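Local structure of flagellin (Burkholderia pseudomallei, 4CFI) at residues Gln21-Gly33 with Leu222-Met234. The protein is the subunit that polymerises into the bacterial flagellar filament, and is probably recognised by the host immune system. Numbering follows the deposited sequence.
Sequences QRIRQLAVQASNG and LDISTQTGAYQAM
A chi1 of -172° carries the Q227 side chain away from its own backbone N, and a bend at chi2 turns the amide towards S31; in the conformer described, NE2 donates to S31 O at 2.8 Å in a nearly straight bond (164°) close to the amide plane. NE2 also lies very close to Y231 OH, a doubtful bond. The side chain of S31 enters as a knob among Q227, A230, Y231 and M234. M234, extended beyond CG, reaches across V28 at about a right angle, its CE 3.6 Å from V28 CG2. Small residues let the axes of 21-31 and 227-234 come within 8.7 Å, running in roughly opposite directions (150°): A27 CB lies 4.1 Å from A233 CB, and A30 CB 4.3 Å from A230 CB. Ahead of the second helix, which T226 N-caps, I224 sends CD1 to 3.8 Å from L26 CB and A30 CB; a water joins A30 O to I224 O. This largely buried seam joins flagellin's N-terminal helical region to the start of helix 227-257, consistent with the long helical pairing of the flagellin core, while helix 37-60 flanks I23 and I224 and helix 197-213 packs against Y231.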
loop_
_atom_site.group_PDB
_atom_site.type_symbol
_atom_site.label_atom_id
_atom_site.label_comp_id
_atom_site.label_asym_id
_atom_site.label_seq_id
_atom_site.Cartn_x
_atom_site.Cartn_y
_atom_site.Cartn_z
ATOM N N GLN A 21 3.552 -6.971 11.090
ATOM C CA GLN A 21 4.754 -6.217 11.496
ATOM C C GLN A 21 6.024 -7.009 11.123
ATOM O O GLN A 21 7.040 -6.411 10.762
ATOM C CB GLN A 21 4.736 -5.828 13.001
ATOM C CG GLN A 21 3.719 -4.707 13.288
ATOM C CD GLN A 21 3.573 -4.222 14.741
ATOM O OE1 GLN A 21 3.951 -4.892 15.711
ATOM N NE2 GLN A 21 2.956 -3.053 14.891
ATOM N N ARG A 22 5.959 -8.338 11.177
ATOM C CA ARG A 22 7.098 -9.188 10.818
ATOM C C ARG A 22 7.353 -9.115 9.316
ATOM O O ARG A 22 8.499 -8.992 8.885
ATOM C CB ARG A 22 6.859 -10.639 11.259
ATOM C CG ARG A 22 8.001 -11.578 10.935
ATOM C CD ARG A 22 9.230 -11.331 11.802
ATOM N NE ARG A 22 10.296 -12.280 11.464
ATOM C CZ ARG A 22 10.309 -13.562 11.817
ATOM N NH1 ARG A 22 9.350 -14.073 12.566
ATOM N NH2 ARG A 22 11.296 -14.344 11.430
ATOM N N ILE A 23 6.301 -9.190 8.501
ATOM C CA ILE A 23 6.465 -9.096 7.053
ATOM C C ILE A 23 7.105 -7.732 6.696
ATOM O O ILE A 23 7.984 -7.680 5.805
ATOM C CB ILE A 23 5.144 -9.338 6.279
ATOM C CG1 ILE A 23 4.665 -10.780 6.516
ATOM C CG2 ILE A 23 5.348 -9.073 4.795
ATOM C CD1 ILE A 23 3.266 -11.079 6.002
ATOM N N ARG A 24 6.711 -6.657 7.393
ATOM C CA ARG A 24 7.316 -5.322 7.175
ATOM C C ARG A 24 8.828 -5.357 7.373
ATOM O O ARG A 24 9.583 -4.845 6.538
ATOM C CB ARG A 24 6.712 -4.237 8.099
ATOM C CG ARG A 24 7.529 -2.944 8.189
ATOM C CD ARG A 24 6.912 -1.934 9.153
ATOM N NE ARG A 24 5.627 -1.418 8.694
ATOM C CZ ARG A 24 4.629 -1.031 9.491
ATOM N NH1 ARG A 24 4.742 -1.102 10.809
ATOM N NH2 ARG A 24 3.512 -0.572 8.959
ATOM N N GLN A 25 9.277 -5.918 8.494
ATOM C CA GLN A 25 10.711 -5.949 8.760
ATOM C C GLN A 25 11.434 -6.798 7.709
ATOM O O GLN A 25 12.524 -6.430 7.270
ATOM C CB GLN A 25 11.046 -6.471 10.167
ATOM C CG GLN A 25 10.186 -5.976 11.320
ATOM C CD GLN A 25 9.906 -4.475 11.338
ATOM O OE1 GLN A 25 10.747 -3.641 10.969
ATOM N NE2 GLN A 25 8.713 -4.121 11.819
ATOM N N LEU A 26 10.842 -7.913 7.285
ATOM C CA LEU A 26 11.474 -8.738 6.251
ATOM C C LEU A 26 11.582 -7.986 4.915
ATOM O O LEU A 26 12.600 -8.064 4.227
ATOM C CB LEU A 26 10.696 -10.045 6.065
ATOM C CG LEU A 26 10.746 -10.992 7.276
ATOM C CD1 LEU A 26 9.587 -11.981 7.201
ATOM C CD2 LEU A 26 12.078 -11.732 7.386
ATOM N N ALA A 27 10.521 -7.280 4.548
ATOM C CA ALA A 27 10.543 -6.478 3.340
ATOM C C ALA A 27 11.617 -5.382 3.389
ATOM O O ALA A 27 12.280 -5.119 2.381
ATOM C CB ALA A 27 9.179 -5.869 3.098
ATOM N N VAL A 28 11.761 -4.724 4.543
ATOM C CA VAL A 28 12.827 -3.737 4.737
ATOM C C VAL A 28 14.186 -4.407 4.524
ATOM O O VAL A 28 15.030 -3.898 3.786
ATOM C CB VAL A 28 12.746 -3.049 6.121
ATOM C CG1 VAL A 28 13.991 -2.212 6.405
ATOM C CG2 VAL A 28 11.504 -2.183 6.190
ATOM N N GLN A 29 14.386 -5.561 5.148
ATOM C CA GLN A 29 15.637 -6.308 5.004
ATOM C C GLN A 29 15.928 -6.654 3.541
ATOM O O GLN A 29 17.077 -6.590 3.087
ATOM C CB GLN A 29 15.592 -7.588 5.841
ATOM C CG GLN A 29 16.963 -8.224 6.024
ATOM C CD GLN A 29 16.985 -9.495 6.872
ATOM O OE1 GLN A 29 17.994 -10.202 6.881
ATOM N NE2 GLN A 29 15.892 -9.796 7.578
ATOM N N ALA A 30 14.887 -7.015 2.798
ATOM C CA ALA A 30 15.038 -7.455 1.423
ATOM C C ALA A 30 15.285 -6.301 0.456
ATOM O O ALA A 30 15.683 -6.519 -0.674
ATOM C CB ALA A 30 13.809 -8.225 0.981
ATOM N N SER A 31 15.026 -5.075 0.890
ATOM C CA SER A 31 15.100 -3.951 -0.029
ATOM C C SER A 31 16.319 -3.047 0.189
ATOM O O SER A 31 16.496 -2.070 -0.532
ATOM C CB SER A 31 13.803 -3.147 0.054
ATOM O OG SER A 31 13.692 -2.524 1.310
ATOM N N ASN A 32 17.179 -3.396 1.141
ATOM C CA ASN A 32 18.275 -2.499 1.560
ATOM C C ASN A 32 19.472 -2.436 0.601
ATOM O O ASN A 32 20.131 -1.398 0.490
ATOM C CB ASN A 32 18.746 -2.849 2.983
ATOM C CG ASN A 32 17.803 -2.330 4.075
ATOM O OD1 ASN A 32 17.843 -2.812 5.209
ATOM N ND2 ASN A 32 16.963 -1.347 3.744
ATOM N N GLY A 33 19.754 -3.531 -0.091
ATOM C CA GLY A 33 20.854 -3.547 -1.056
ATOM C C GLY A 33 20.716 -4.780 -1.902
ATOM O O GLY A 33 19.737 -5.519 -1.732
ATOM N N LEU A 222 2.102 -11.400 -1.787
ATOM C CA LEU A 222 3.351 -10.675 -1.622
ATOM C C LEU A 222 4.562 -11.558 -1.858
ATOM O O LEU A 222 4.611 -12.717 -1.441
ATOM C CB LEU A 222 3.436 -10.052 -0.239
ATOM C CG LEU A 222 2.379 -8.965 0.018
ATOM C CD1 LEU A 222 2.505 -8.452 1.438
ATOM C CD2 LEU A 222 2.502 -7.828 -0.995
ATOM N N ASP A 223 5.556 -10.977 -2.522
ATOM C CA ASP A 223 6.822 -11.666 -2.766
ATOM C C ASP A 223 7.932 -10.628 -2.706
ATOM O O ASP A 223 7.952 -9.701 -3.522
ATOM C CB ASP A 223 6.768 -12.416 -4.106
ATOM C CG ASP A 223 8.016 -13.218 -4.377
ATOM O OD1 ASP A 223 9.084 -12.706 -4.101
ATOM O OD2 ASP A 223 7.924 -14.368 -4.846
ATOM N N ILE A 224 8.831 -10.787 -1.736
ATOM C CA ILE A 224 9.878 -9.791 -1.462
ATOM C C ILE A 224 11.224 -10.161 -2.080
ATOM O O ILE A 224 12.232 -9.533 -1.790
ATOM C CB ILE A 224 10.025 -9.482 0.059
ATOM C CG1 ILE A 224 10.558 -10.699 0.838
ATOM C CG2 ILE A 224 8.684 -9.003 0.603
ATOM C CD1 ILE A 224 10.937 -10.394 2.271
ATOM N N SER A 225 11.222 -11.162 -2.957
ATOM C CA SER A 225 12.448 -11.658 -3.550
ATOM C C SER A 225 12.957 -10.773 -4.682
ATOM O O SER A 225 14.007 -11.077 -5.244
ATOM C CB SER A 225 12.270 -13.110 -4.042
ATOM O OG SER A 225 11.470 -13.190 -5.196
ATOM N N THR A 226 12.200 -9.732 -5.046
ATOM C CA THR A 226 12.666 -8.705 -5.967
ATOM C C THR A 226 12.456 -7.362 -5.295
ATOM O O THR A 226 11.612 -7.225 -4.394
ATOM C CB THR A 226 11.900 -8.691 -7.293
ATOM O OG1 THR A 226 10.536 -8.310 -7.056
ATOM C CG2 THR A 226 11.971 -10.039 -7.982
ATOM N N GLN A 227 13.212 -6.356 -5.729
ATOM C CA GLN A 227 13.143 -5.027 -5.112
ATOM C C GLN A 227 11.741 -4.425 -5.245
ATOM O O GLN A 227 11.185 -3.897 -4.273
ATOM C CB GLN A 227 14.172 -4.077 -5.734
ATOM C CG GLN A 227 14.279 -2.741 -5.010
ATOM C CD GLN A 227 15.062 -2.852 -3.717
ATOM O OE1 GLN A 227 15.394 -3.949 -3.284
ATOM N NE2 GLN A 227 15.375 -1.719 -3.105
ATOM N N THR A 228 11.162 -4.526 -6.440
ATOM C CA THR A 228 9.806 -4.022 -6.676
ATOM C C THR A 228 8.818 -4.750 -5.773
ATOM O O THR A 228 7.952 -4.114 -5.181
ATOM C CB THR A 228 9.396 -4.172 -8.151
ATOM O OG1 THR A 228 10.231 -3.314 -8.939
ATOM C CG2 THR A 228 7.926 -3.824 -8.382
ATOM N N GLY A 229 8.960 -6.061 -5.641
ATOM C CA GLY A 229 8.063 -6.836 -4.793
ATOM C C GLY A 229 8.170 -6.475 -3.328
ATOM O O GLY A 229 7.174 -6.450 -2.617
ATOM N N ALA A 230 9.378 -6.184 -2.868
ATOM C CA ALA A 230 9.604 -5.716 -1.505
ATOM C C ALA A 230 8.932 -4.361 -1.243
ATOM O O ALA A 230 8.310 -4.146 -0.189
ATOM C CB ALA A 230 11.094 -5.662 -1.194
ATOM N N TYR A 231 9.074 -3.436 -2.195
ATOM C CA TYR A 231 8.396 -2.155 -2.082
ATOM C C TYR A 231 6.869 -2.317 -2.102
ATOM O O TYR A 231 6.163 -1.637 -1.330
ATOM C CB TYR A 231 8.840 -1.197 -3.186
ATOM C CG TYR A 231 10.293 -0.734 -3.124
ATOM C CD1 TYR A 231 11.010 -0.691 -1.928
ATOM C CD2 TYR A 231 10.933 -0.278 -4.276
ATOM C CE1 TYR A 231 12.324 -0.243 -1.899
ATOM C CE2 TYR A 231 12.250 0.176 -4.251
ATOM C CZ TYR A 231 12.934 0.203 -3.062
ATOM O OH TYR A 231 14.250 0.639 -3.045
ATOM N N GLN A 232 6.349 -3.190 -2.967
ATOM C CA GLN A 232 4.915 -3.473 -2.956
ATOM C C GLN A 232 4.473 -4.011 -1.597
ATOM O O GLN A 232 3.406 -3.633 -1.107
ATOM C CB GLN A 232 4.568 -4.490 -4.036
ATOM C CG GLN A 232 4.600 -3.937 -5.450
ATOM C CD GLN A 232 4.413 -5.036 -6.483
ATOM O OE1 GLN A 232 5.168 -6.013 -6.491
ATOM N NE2 GLN A 232 3.424 -4.888 -7.363
ATOM N N ALA A 233 5.299 -4.872 -0.991
ATOM C CA ALA A 233 4.966 -5.445 0.320
ATOM C C ALA A 233 4.907 -4.386 1.413
ATOM O O ALA A 233 4.048 -4.456 2.291
ATOM C CB ALA A 233 5.940 -6.548 0.704
ATOM N N MET A 234 5.802 -3.408 1.371
ATOM C CA MET A 234 5.778 -2.348 2.369
ATOM C C MET A 234 4.446 -1.578 2.330
ATOM O O MET A 234 3.848 -1.322 3.376
ATOM C CB MET A 234 6.939 -1.397 2.158
ATOM C CG MET A 234 8.271 -2.026 2.518
ATOM S SD MET A 234 9.673 -1.061 1.952
ATOM C CE MET A 234 11.018 -2.039 2.578
HETATM O O HOH W 1 5.725 -1.304 5.948
HETATM O O HOH W 2 14.362 -7.834 -2.825
HETATM O O HOH W 3 17.539 -5.704 -3.408
#